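Hypothetical nigD-like protein (Bacteroides caccae, PDB 3QWN) is of unproven function but is probably a NigD-like immunity protein that protects its producer from a bacteriocin-like toxin. Local coordinates at residues A[100-105]-A[183-188]; A[114-119]-A[162-167]; A[128-133]-A[145-150]. One frame throughout, in Å; residues are numbered along the deposited sequence.

Contact 1 (A[100-105]-A[183-188]); sequences VDVVSI and IKFKYY
Tyr187 reaches from strand 183-188 to segment 100-105 and meets it along most of its ring. CG sits between the backbone N and the carbonyl carbon, chi1 68°, and this lays the ring against Val100 and Val102. Tyr187 CG itself lies 4.1 Å from Val102 CG2. CD2 comes next to Val100, with CG2 of Val100 3.9 Å from Tyr187 CD2. CE2 follows, and Val100 O lies 3.6 Å from Tyr187 CE2, at the ring edge and in its plane. One face is covered by Val102. Its CG2 stands 3.6 Å from the centroid of the Tyr187 ring and nearly on the normal, a CH-pi contact. At the tip, a water lies 2.6 Å from Tyr187 OH and accepts a hydrogen bond from Val102 N. The hydroxyl is thus tied to the neighbouring backbone through solvent.

Phe185 continues the apolar surface. Ile105 CD1 touches it at 3.6 Å from Phe185 CD2, while Val102 CG2 lies at the ring edge. One direct backbone bond joins the segments, Val100 N to Tyr188 O at 3.2 Å.

Val103 and Ser104 both face Ile115 in a classic beta bulge, where the chain turns a corner. Strand 111-120 pairs with segment 100-105, strands 142-150 and 196-209 flank strand 183-188, and Tyr202 packs on both Val102 and Ile105.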
loop_
_atom_site.group_PDB
_atom_site.type_symbol
_atom_site.label_atom_id
_atom_site.label_comp_id
_atom_site.label_asym_id
_atom_site.label_seq_id
_atom_site.Cartn_x
_atom_site.Cartn_y
_atom_site.Cartn_z
ATOM N N VAL A 100 -13.448 0.684 -7.152
ATOM C CA VAL A 100 -12.071 0.842 -7.611
ATOM C C VAL A 100 -11.765 -0.340 -8.529
ATOM O O VAL A 100 -12.476 -1.357 -8.500
ATOM C CB VAL A 100 -10.995 0.950 -6.464
ATOM C CG1 VAL A 100 -11.304 2.045 -5.453
ATOM C CG2 VAL A 100 -10.733 -0.397 -5.775
ATOM N N ASP A 101 -10.676 -0.225 -9.304
ATOM C CA ASP A 101 -10.112 -1.328 -10.060
ATOM C C ASP A 101 -8.753 -1.643 -9.448
ATOM O O ASP A 101 -8.062 -0.734 -8.980
ATOM C CB ASP A 101 -9.978 -1.003 -11.562
ATOM C CG ASP A 101 -11.284 -0.855 -12.319
ATOM O OD1 ASP A 101 -12.303 -1.465 -11.894
ATOM O OD2 ASP A 101 -11.289 -0.156 -13.338
ATOM N N VAL A 102 -8.380 -2.916 -9.414
ATOM C CA VAL A 102 -7.048 -3.288 -8.957
ATOM C C VAL A 102 -6.181 -3.391 -10.229
ATOM O O VAL A 102 -6.512 -4.164 -11.125
ATOM C CB VAL A 102 -7.013 -4.564 -8.089
ATOM C CG1 VAL A 102 -5.568 -5.010 -7.831
ATOM C CG2 VAL A 102 -7.775 -4.354 -6.774
ATOM N N VAL A 103 -5.125 -2.566 -10.334
ATOM C CA VAL A 103 -4.196 -2.588 -11.477
ATOM C C VAL A 103 -3.150 -3.697 -11.256
ATOM O O VAL A 103 -2.870 -4.456 -12.159
ATOM C CB VAL A 103 -3.518 -1.194 -11.652
ATOM C CG1 VAL A 103 -2.453 -1.231 -12.747
ATOM C CG2 VAL A 103 -4.563 -0.132 -11.953
ATOM N N SER A 104 -2.547 -3.737 -10.060
ATOM C CA SER A 104 -1.512 -4.674 -9.661
ATOM C C SER A 104 -1.591 -4.857 -8.141
ATOM O O SER A 104 -1.958 -3.925 -7.447
ATOM C CB SER A 104 -0.151 -4.168 -10.117
ATOM O OG SER A 104 0.930 -5.041 -9.829
ATOM N N ILE A 105 -1.370 -6.070 -7.644
ATOM C CA ILE A 105 -1.450 -6.402 -6.210
ATOM C C ILE A 105 -0.410 -7.500 -5.918
ATOM O O ILE A 105 -0.248 -8.426 -6.721
ATOM C CB ILE A 105 -2.905 -6.827 -5.810
ATOM C CG1 ILE A 105 -3.040 -6.998 -4.262
ATOM C CG2 ILE A 105 -3.440 -8.045 -6.641
ATOM C CD1 ILE A 105 -4.464 -7.000 -3.762
ATOM N N ILE A 183 -3.796 -14.403 3.047
ATOM C CA ILE A 183 -4.560 -13.159 2.982
ATOM C C ILE A 183 -5.535 -13.278 1.821
ATOM O O ILE A 183 -5.113 -13.529 0.692
ATOM C CB ILE A 183 -3.664 -11.892 2.883
ATOM C CG1 ILE A 183 -2.744 -11.775 4.133
ATOM C CG2 ILE A 183 -4.506 -10.612 2.662
ATOM C CD1 ILE A 183 -1.391 -11.343 3.807
ATOM N N LYS A 184 -6.832 -13.118 2.108
ATOM C CA LYS A 184 -7.897 -13.145 1.113
ATOM C C LYS A 184 -8.493 -11.735 1.039
ATOM O O LYS A 184 -9.185 -11.295 1.959
ATOM C CB LYS A 184 -8.932 -14.213 1.450
ATOM C CG LYS A 184 -8.381 -15.620 1.306
ATOM C CD LYS A 184 -9.463 -16.644 1.494
ATOM C CE LYS A 184 -8.915 -18.049 1.489
ATOM N NZ LYS A 184 -10.008 -19.038 1.481
ATOM N N PHE A 185 -8.158 -11.013 -0.029
ATOM C CA PHE A 185 -8.550 -9.627 -0.236
ATOM C C PHE A 185 -9.773 -9.493 -1.151
ATOM O O PHE A 185 -9.783 -10.010 -2.265
ATOM C CB PHE A 185 -7.360 -8.814 -0.800
ATOM C CG PHE A 185 -7.672 -7.376 -1.135
ATOM C CD1 PHE A 185 -7.792 -6.418 -0.130
ATOM C CD2 PHE A 185 -7.847 -6.975 -2.457
ATOM C CE1 PHE A 185 -8.087 -5.093 -0.447
ATOM C CE2 PHE A 185 -8.131 -5.640 -2.773
ATOM C CZ PHE A 185 -8.249 -4.710 -1.763
ATOM N N LYS A 186 -10.793 -8.766 -0.662
ATOM C CA LYS A 186 -12.030 -8.434 -1.368
ATOM C C LYS A 186 -12.132 -6.925 -1.551
ATOM O O LYS A 186 -11.576 -6.158 -0.757
ATOM C CB LYS A 186 -13.252 -8.953 -0.609
ATOM C CG LYS A 186 -13.563 -10.422 -0.858
ATOM C CD LYS A 186 -14.775 -10.883 -0.057
ATOM C CE LYS A 186 -14.850 -12.385 0.062
ATOM N NZ LYS A 186 -16.143 -12.834 0.650
ATOM N N TYR A 187 -12.843 -6.491 -2.589
ATOM C CA TYR A 187 -13.019 -5.057 -2.884
ATOM C C TYR A 187 -14.216 -4.883 -3.806
ATOM O O TYR A 187 -14.516 -5.787 -4.602
ATOM C CB TYR A 187 -11.735 -4.448 -3.536
ATOM C CG TYR A 187 -11.447 -4.958 -4.942
ATOM C CD1 TYR A 187 -10.973 -6.252 -5.157
ATOM C CD2 TYR A 187 -11.670 -4.151 -6.057
ATOM C CE1 TYR A 187 -10.741 -6.732 -6.449
ATOM C CE2 TYR A 187 -11.457 -4.629 -7.353
ATOM C CZ TYR A 187 -10.977 -5.911 -7.546
ATOM O OH TYR A 187 -10.700 -6.333 -8.833
ATOM N N TYR A 188 -14.890 -3.736 -3.705
ATOM C CA TYR A 188 -16.021 -3.438 -4.574
ATOM C C TYR A 188 -15.519 -2.784 -5.837
ATOM O O TYR A 188 -14.637 -1.925 -5.786
ATOM C CB TYR A 188 -17.066 -2.576 -3.862
ATOM C CG TYR A 188 -17.963 -3.376 -2.932
ATOM C CD1 TYR A 188 -17.480 -3.881 -1.725
ATOM C CD2 TYR A 188 -19.300 -3.610 -3.248
ATOM C CE1 TYR A 188 -18.302 -4.591 -0.855
ATOM C CE2 TYR A 188 -20.127 -4.351 -2.398
ATOM C CZ TYR A 188 -19.624 -4.840 -1.196
ATOM O OH TYR A 188 -20.403 -5.564 -0.310
HETATM O O HOH W 1 -10.433 -4.734 -10.908
#

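Contact 2 (A[114-119]-A[162-167]); sequences MILNLK and AYLSVP
Leu116 and Leu164 meet through their branches at the apolar centre of this antiparallel strand pair, with CD1 of Leu116 3.8 Å from CD1 of Leu164. Ala162 lies on the same face. Its CB receives Leu118 CD1 at 3.7 Å. Met114, present as selenomethionine, adds the next layer on this face. Its CG lies 3.7 Å from Leu164 CB. The chain then bends at its last torsion, chi3 71°, and this leaves Met114 CE 4.2 Å from Val166 CG2. Phe128 and Leu147 of the facing sheet cover this side of the pair.

The other face carries Ile115 and Tyr163, a non-hydrogen-bonded pair. Their side chains lie alongside each other and point the same way. CG1 of Ile115 is 3.9 Å from Tyr163 CD1, and Ile115 CG2 is equally close to Tyr163 CE1. Both branches of the isoleucine thus lie along the CD1-CE1 bond of the ring.

The backbone holds the strands together with four hydrogen bonds. Met114 and Leu164 exchange two, and Leu116 and Ala162 exchange two. The shortest is Leu116 N to Ala162 O at 2.8 Å, and it is nearly straight, 178° at the hydrogen. Ala162 O also takes a CA-H contact from Ile115. Farther out, Asn117 ND2 bonds to Asn159 OD1.

The N-H and C=O groups of Met114, Leu116, Ala162 and Leu164 are thus paired between the strands. This lets their aliphatic side chains form a wholly apolar face that closes on the facing sheet. On the face of Ile115 and Tyr163 the chemistry is mixed, and there the buried Ser165 OG finds its partners in Asn113 OD1 and Arg54 NE.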
loop_
_atom_site.group_PDB
_atom_site.type_symbol
_atom_site.label_atom_id
_atom_site.label_comp_id
_atom_site.label_asym_id
_atom_site.label_seq_id
_atom_site.Cartn_x
_atom_site.Cartn_y
_atom_site.Cartn_z
HETATM N N MSE A 114 -0.578 -2.600 -3.439
HETATM C CA MSE A 114 -1.533 -2.547 -4.515
HETATM C C MSE A 114 -1.575 -1.187 -5.125
HETATM O O MSE A 114 -1.392 -0.169 -4.440
HETATM C CB MSE A 114 -2.963 -3.001 -4.109
HETATM C CG MSE A 114 -3.736 -2.043 -3.210
HETATM SE SE MSE A 114 -5.327 -2.953 -2.434
HETATM C CE MSE A 114 -4.379 -4.146 -1.214
ATOM N N ILE A 115 -1.820 -1.206 -6.446
ATOM C CA ILE A 115 -2.050 -0.050 -7.292
ATOM C C ILE A 115 -3.516 -0.125 -7.680
ATOM O O ILE A 115 -3.963 -1.126 -8.251
ATOM C CB ILE A 115 -1.118 -0.008 -8.514
ATOM C CG1 ILE A 115 0.366 -0.051 -8.090
ATOM C CG2 ILE A 115 -1.442 1.212 -9.361
ATOM C CD1 ILE A 115 1.365 -0.168 -9.277
ATOM N N LEU A 116 -4.269 0.914 -7.332
ATOM C CA LEU A 116 -5.683 0.986 -7.661
ATOM C C LEU A 116 -5.931 2.008 -8.737
ATOM O O LEU A 116 -5.169 2.961 -8.872
ATOM C CB LEU A 116 -6.524 1.351 -6.417
ATOM C CG LEU A 116 -6.347 0.516 -5.144
ATOM C CD1 LEU A 116 -7.194 1.085 -4.022
ATOM C CD2 LEU A 116 -6.690 -0.971 -5.385
ATOM N N ASN A 117 -6.998 1.819 -9.502
ATOM C CA ASN A 117 -7.454 2.830 -10.441
ATOM C C ASN A 117 -8.807 3.302 -9.956
ATOM O O ASN A 117 -9.705 2.497 -9.667
ATOM C CB ASN A 117 -7.498 2.395 -11.916
ATOM C CG ASN A 117 -7.741 3.592 -12.806
ATOM O OD1 ASN A 117 -6.868 4.467 -12.977
ATOM N ND2 ASN A 117 -8.985 3.741 -13.263
ATOM N N LEU A 118 -8.916 4.615 -9.827
ATOM C CA LEU A 118 -10.072 5.367 -9.357
ATOM C C LEU A 118 -10.558 6.302 -10.428
ATOM O O LEU A 118 -9.763 6.773 -11.243
ATOM C CB LEU A 118 -9.604 6.247 -8.164
ATOM C CG LEU A 118 -9.657 5.695 -6.773
ATOM C CD1 LEU A 118 -8.599 4.625 -6.562
ATOM C CD2 LEU A 118 -9.397 6.799 -5.807
ATOM N N LYS A 119 -11.823 6.649 -10.364
ATOM C CA LYS A 119 -12.422 7.681 -11.183
ATOM C C LYS A 119 -12.761 8.771 -10.170
ATOM O O LYS A 119 -13.514 8.536 -9.220
ATOM C CB LYS A 119 -13.613 7.166 -12.034
ATOM C CG LYS A 119 -13.195 6.481 -13.345
ATOM C CD LYS A 119 -13.245 7.428 -14.558
ATOM C CE LYS A 119 -13.332 6.718 -15.894
ATOM N NZ LYS A 119 -13.374 7.693 -17.023
ATOM N N ALA A 162 -4.134 5.162 -7.132
ATOM C CA ALA A 162 -3.945 5.235 -5.687
ATOM C C ALA A 162 -3.023 4.102 -5.300
ATOM O O ALA A 162 -3.023 3.053 -5.938
ATOM C CB ALA A 162 -5.260 5.171 -4.953
ATOM N N TYR A 163 -2.197 4.341 -4.298
ATOM C CA TYR A 163 -1.196 3.384 -3.869
ATOM C C TYR A 163 -1.394 3.044 -2.408
ATOM O O TYR A 163 -1.413 3.936 -1.579
ATOM C CB TYR A 163 0.210 3.975 -4.121
ATOM C CG TYR A 163 0.406 4.402 -5.559
ATOM C CD1 TYR A 163 0.779 3.483 -6.541
ATOM C CD2 TYR A 163 0.196 5.728 -5.951
ATOM C CE1 TYR A 163 0.966 3.879 -7.874
ATOM C CE2 TYR A 163 0.366 6.129 -7.283
ATOM C CZ TYR A 163 0.777 5.211 -8.232
ATOM O OH TYR A 163 0.974 5.636 -9.529
ATOM N N LEU A 164 -1.545 1.747 -2.104
ATOM C CA LEU A 164 -1.717 1.239 -0.746
ATOM C C LEU A 164 -0.624 0.221 -0.386
ATOM O O LEU A 164 -0.261 -0.605 -1.202
ATOM C CB LEU A 164 -3.107 0.565 -0.602
ATOM C CG LEU A 164 -4.297 1.454 -0.226
ATOM C CD1 LEU A 164 -4.728 2.366 -1.385
ATOM C CD2 LEU A 164 -5.447 0.617 0.180
ATOM N N SER A 165 -0.128 0.270 0.845
ATOM C CA SER A 165 0.829 -0.687 1.388
ATOM C C SER A 165 0.263 -1.086 2.721
ATOM O O SER A 165 0.308 -0.289 3.662
ATOM C CB SER A 165 2.226 -0.085 1.507
ATOM O OG SER A 165 3.064 -0.434 0.420
ATOM N N VAL A 166 -0.426 -2.230 2.764
ATOM C CA VAL A 166 -1.068 -2.721 3.977
ATOM C C VAL A 166 -0.010 -3.411 4.867
ATOM O O VAL A 166 0.482 -4.478 4.473
ATOM C CB VAL A 166 -2.261 -3.680 3.676
ATOM C CG1 VAL A 166 -2.998 -4.034 4.957
ATOM C CG2 VAL A 166 -3.220 -3.084 2.655
ATOM N N PRO A 167 0.319 -2.856 6.074
ATOM C CA PRO A 167 1.301 -3.533 6.964
ATOM C C PRO A 167 0.816 -4.890 7.473
ATOM O O PRO A 167 -0.333 -5.009 7.883
ATOM C CB PRO A 167 1.476 -2.541 8.122
ATOM C CG PRO A 167 0.233 -1.718 8.111
ATOM C CD PRO A 167 -0.180 -1.599 6.675
#

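Contact 3 (A[128-133]-A[145-150]); sequences FGIVED and MLLYHD
Gly129 and Tyr148 exchange two backbone hydrogen bonds, as do Val131 and Leu146, and these four bonds join antiparallel strands 128-133 and 145-150. The two pairs differ in geometry. Val131 N to Leu146 O is 2.8 Å and lies in the carbonyl plane, 174° at the hydrogen. Tyr148 N to Gly129 O is 2.9 Å, but its donor stands above the carbonyl plane. Tyr148 O has a second, weaker visitor: Phe128 CA approaches it to 3.2 Å in a CA-H contact.

The imidazole of His149 is satisfied on both nitrogens. ND1 bonds to Asp98 O, and NE2 bonds to His126 ND1. Two bonds probably fix the rotation of this ring, with one face against Phe128. CE1 of Phe128 lies 3.4 Å from His149 CD2 over that face. The planes are near parallel, at 11°, but slid apart, so overlap is slight.

Ile130, Leu147 and Met145 continue this face of the sheet with apolar groups. Met145 is selenomethionine. CG2 of Ile130, anti to the backbone N, lies against the base of this chain, 3.7 Å from Met145 CG. Leu147 CD1 lies 3.6 Å from Gly129 O and also touches Ile130 CD1 and Phe128 CD1. On the opposite face, Val131 CG2 packs at 4.1 Å from Tyr148 CB. Glu132 is buried, and its OE2 makes a salt bridge with Lys170 NZ and a hydrogen bond with Tyr171 OH.

Strand 84-85 pairs beside 128-133, and strand 181-190 beside 145-150. Strands 111-120 and 158-167 pack on the face of Phe128, Ile130 and Leu147, as expected of a beta sandwich.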
loop_
_atom_site.group_PDB
_atom_site.type_symbol
_atom_site.label_atom_id
_atom_site.label_comp_id
_atom_site.label_asym_id
_atom_site.label_seq_id
_atom_site.Cartn_x
_atom_site.Cartn_y
_atom_site.Cartn_z
ATOM N N PHE A 128 -9.183 5.518 2.374
ATOM C CA PHE A 128 -8.968 4.090 2.252
ATOM C C PHE A 128 -8.710 3.461 3.620
ATOM O O PHE A 128 -8.107 4.095 4.492
ATOM C CB PHE A 128 -7.804 3.787 1.312
ATOM C CG PHE A 128 -8.065 4.198 -0.114
ATOM C CD1 PHE A 128 -8.840 3.398 -0.961
ATOM C CD2 PHE A 128 -7.537 5.384 -0.619
ATOM C CE1 PHE A 128 -9.107 3.792 -2.270
ATOM C CE2 PHE A 128 -7.785 5.766 -1.937
ATOM C CZ PHE A 128 -8.590 4.977 -2.744
ATOM N N GLY A 129 -9.141 2.204 3.758
ATOM C CA GLY A 129 -8.923 1.374 4.925
ATOM C C GLY A 129 -9.041 -0.093 4.557
ATOM O O GLY A 129 -9.382 -0.436 3.424
ATOM N N ILE A 130 -8.752 -0.966 5.518
ATOM C CA ILE A 130 -8.876 -2.401 5.402
ATOM C C ILE A 130 -9.758 -2.883 6.540
ATOM O O ILE A 130 -9.438 -2.663 7.715
ATOM C CB ILE A 130 -7.494 -3.119 5.383
ATOM C CG1 ILE A 130 -6.656 -2.769 4.112
ATOM C CG2 ILE A 130 -7.653 -4.652 5.578
ATOM C CD1 ILE A 130 -7.218 -3.328 2.709
ATOM N N VAL A 131 -10.882 -3.518 6.186
ATOM C CA VAL A 131 -11.806 -4.120 7.142
ATOM C C VAL A 131 -11.332 -5.561 7.334
ATOM O O VAL A 131 -11.317 -6.343 6.389
ATOM C CB VAL A 131 -13.290 -4.014 6.718
ATOM C CG1 VAL A 131 -14.207 -4.489 7.840
ATOM C CG2 VAL A 131 -13.636 -2.583 6.298
ATOM N N GLU A 132 -10.887 -5.874 8.549
ATOM C CA GLU A 132 -10.310 -7.152 8.935
ATOM C C GLU A 132 -11.337 -8.096 9.566
ATOM O O GLU A 132 -12.107 -7.708 10.461
ATOM C CB GLU A 132 -9.159 -6.891 9.922
ATOM C CG GLU A 132 -8.397 -8.116 10.388
ATOM C CD GLU A 132 -7.452 -7.825 11.533
ATOM O OE1 GLU A 132 -7.933 -7.436 12.624
ATOM O OE2 GLU A 132 -6.227 -7.989 11.342
ATOM N N ASP A 133 -11.298 -9.360 9.116
ATOM C CA ASP A 133 -12.102 -10.454 9.656
ATOM C C ASP A 133 -11.159 -11.603 9.974
ATOM O O ASP A 133 -10.523 -12.144 9.069
ATOM C CB ASP A 133 -13.242 -10.882 8.714
ATOM C CG ASP A 133 -13.895 -12.199 9.106
ATOM O OD1 ASP A 133 -14.216 -12.369 10.301
ATOM O OD2 ASP A 133 -14.067 -13.062 8.224
HETATM N N MSE A 145 -9.645 -9.664 4.280
HETATM C CA MSE A 145 -9.511 -8.218 4.134
HETATM C C MSE A 145 -10.496 -7.684 3.127
HETATM O O MSE A 145 -10.626 -8.228 2.038
HETATM C CB MSE A 145 -8.095 -7.841 3.712
HETATM C CG MSE A 145 -7.047 -8.157 4.744
HETATM SE SE MSE A 145 -5.376 -7.360 4.234
HETATM C CE MSE A 145 -4.264 -8.127 5.638
ATOM N N LEU A 146 -11.212 -6.642 3.499
ATOM C CA LEU A 146 -12.155 -5.973 2.614
ATOM C C LEU A 146 -11.724 -4.537 2.497
ATOM O O LEU A 146 -11.498 -3.888 3.517
ATOM C CB LEU A 146 -13.607 -6.077 3.116
ATOM C CG LEU A 146 -14.687 -5.260 2.366
ATOM C CD1 LEU A 146 -14.793 -5.668 0.862
ATOM C CD2 LEU A 146 -16.033 -5.423 3.052
ATOM N N LEU A 147 -11.581 -4.047 1.251
ATOM C CA LEU A 147 -11.198 -2.671 1.039
ATOM C C LEU A 147 -12.335 -1.721 1.442
ATOM O O LEU A 147 -13.487 -1.889 1.014
ATOM C CB LEU A 147 -10.779 -2.400 -0.424
ATOM C CG LEU A 147 -10.278 -0.982 -0.713
ATOM C CD1 LEU A 147 -8.897 -0.749 -0.140
ATOM C CD2 LEU A 147 -10.328 -0.676 -2.165
ATOM N N TYR A 148 -11.982 -0.733 2.267
ATOM C CA TYR A 148 -12.828 0.374 2.630
ATOM C C TYR A 148 -12.419 1.537 1.720
ATOM O O TYR A 148 -11.226 1.869 1.639
ATOM C CB TYR A 148 -12.667 0.723 4.120
ATOM C CG TYR A 148 -13.340 2.015 4.539
ATOM C CD1 TYR A 148 -12.746 3.251 4.279
ATOM C CD2 TYR A 148 -14.528 2.004 5.262
ATOM C CE1 TYR A 148 -13.368 4.444 4.643
ATOM C CE2 TYR A 148 -15.132 3.191 5.677
ATOM C CZ TYR A 148 -14.550 4.409 5.360
ATOM O OH TYR A 148 -15.129 5.589 5.758
ATOM N N HIS A 149 -13.388 2.142 1.029
ATOM C CA HIS A 149 -13.113 3.295 0.191
ATOM C C HIS A 149 -14.279 4.256 0.265
ATOM O O HIS A 149 -15.386 3.930 -0.168
ATOM C CB HIS A 149 -12.772 2.919 -1.278
ATOM C CG HIS A 149 -12.672 4.109 -2.199
ATOM N ND1 HIS A 149 -13.199 4.077 -3.474
ATOM C CD2 HIS A 149 -12.162 5.354 -1.969
ATOM C CE1 HIS A 149 -12.969 5.280 -3.991
ATOM N NE2 HIS A 149 -12.358 6.083 -3.115
ATOM N N ASP A 150 -14.016 5.447 0.817
ATOM C CA ASP A 150 -14.978 6.537 0.912
ATOM C C ASP A 150 -14.531 7.642 -0.038
ATOM O O ASP A 150 -13.497 8.265 0.196
ATOM C CB ASP A 150 -15.084 7.038 2.358
ATOM C CG ASP A 150 -16.163 8.072 2.648
ATOM O OD1 ASP A 150 -17.049 8.282 1.775
ATOM O OD2 ASP A 150 -16.135 8.656 3.758
#

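All three contacts lie in the C-terminal beta sandwich domain. Contacts 2 and 3 are buried strand pairs, one in each of two facing sheets, and each uses four backbone bonds. Contact 1 is only partly buried. It joins the two sheets mainly through side chains, with a single direct backbone bond and one water. Contacts 1 and 2 share the three-stranded sheet, where strand 101-108 pairs with 111-120. Contacts 1 and 3 share the other, where 181-190 pairs with 142-150. Leu116, Leu164 and Val166 of contact 2 meet Phe128, Leu147 and Ile130 of contact 3 across the core. Along the chain, contact 3 nests inside contact 2, which nests inside contact 1.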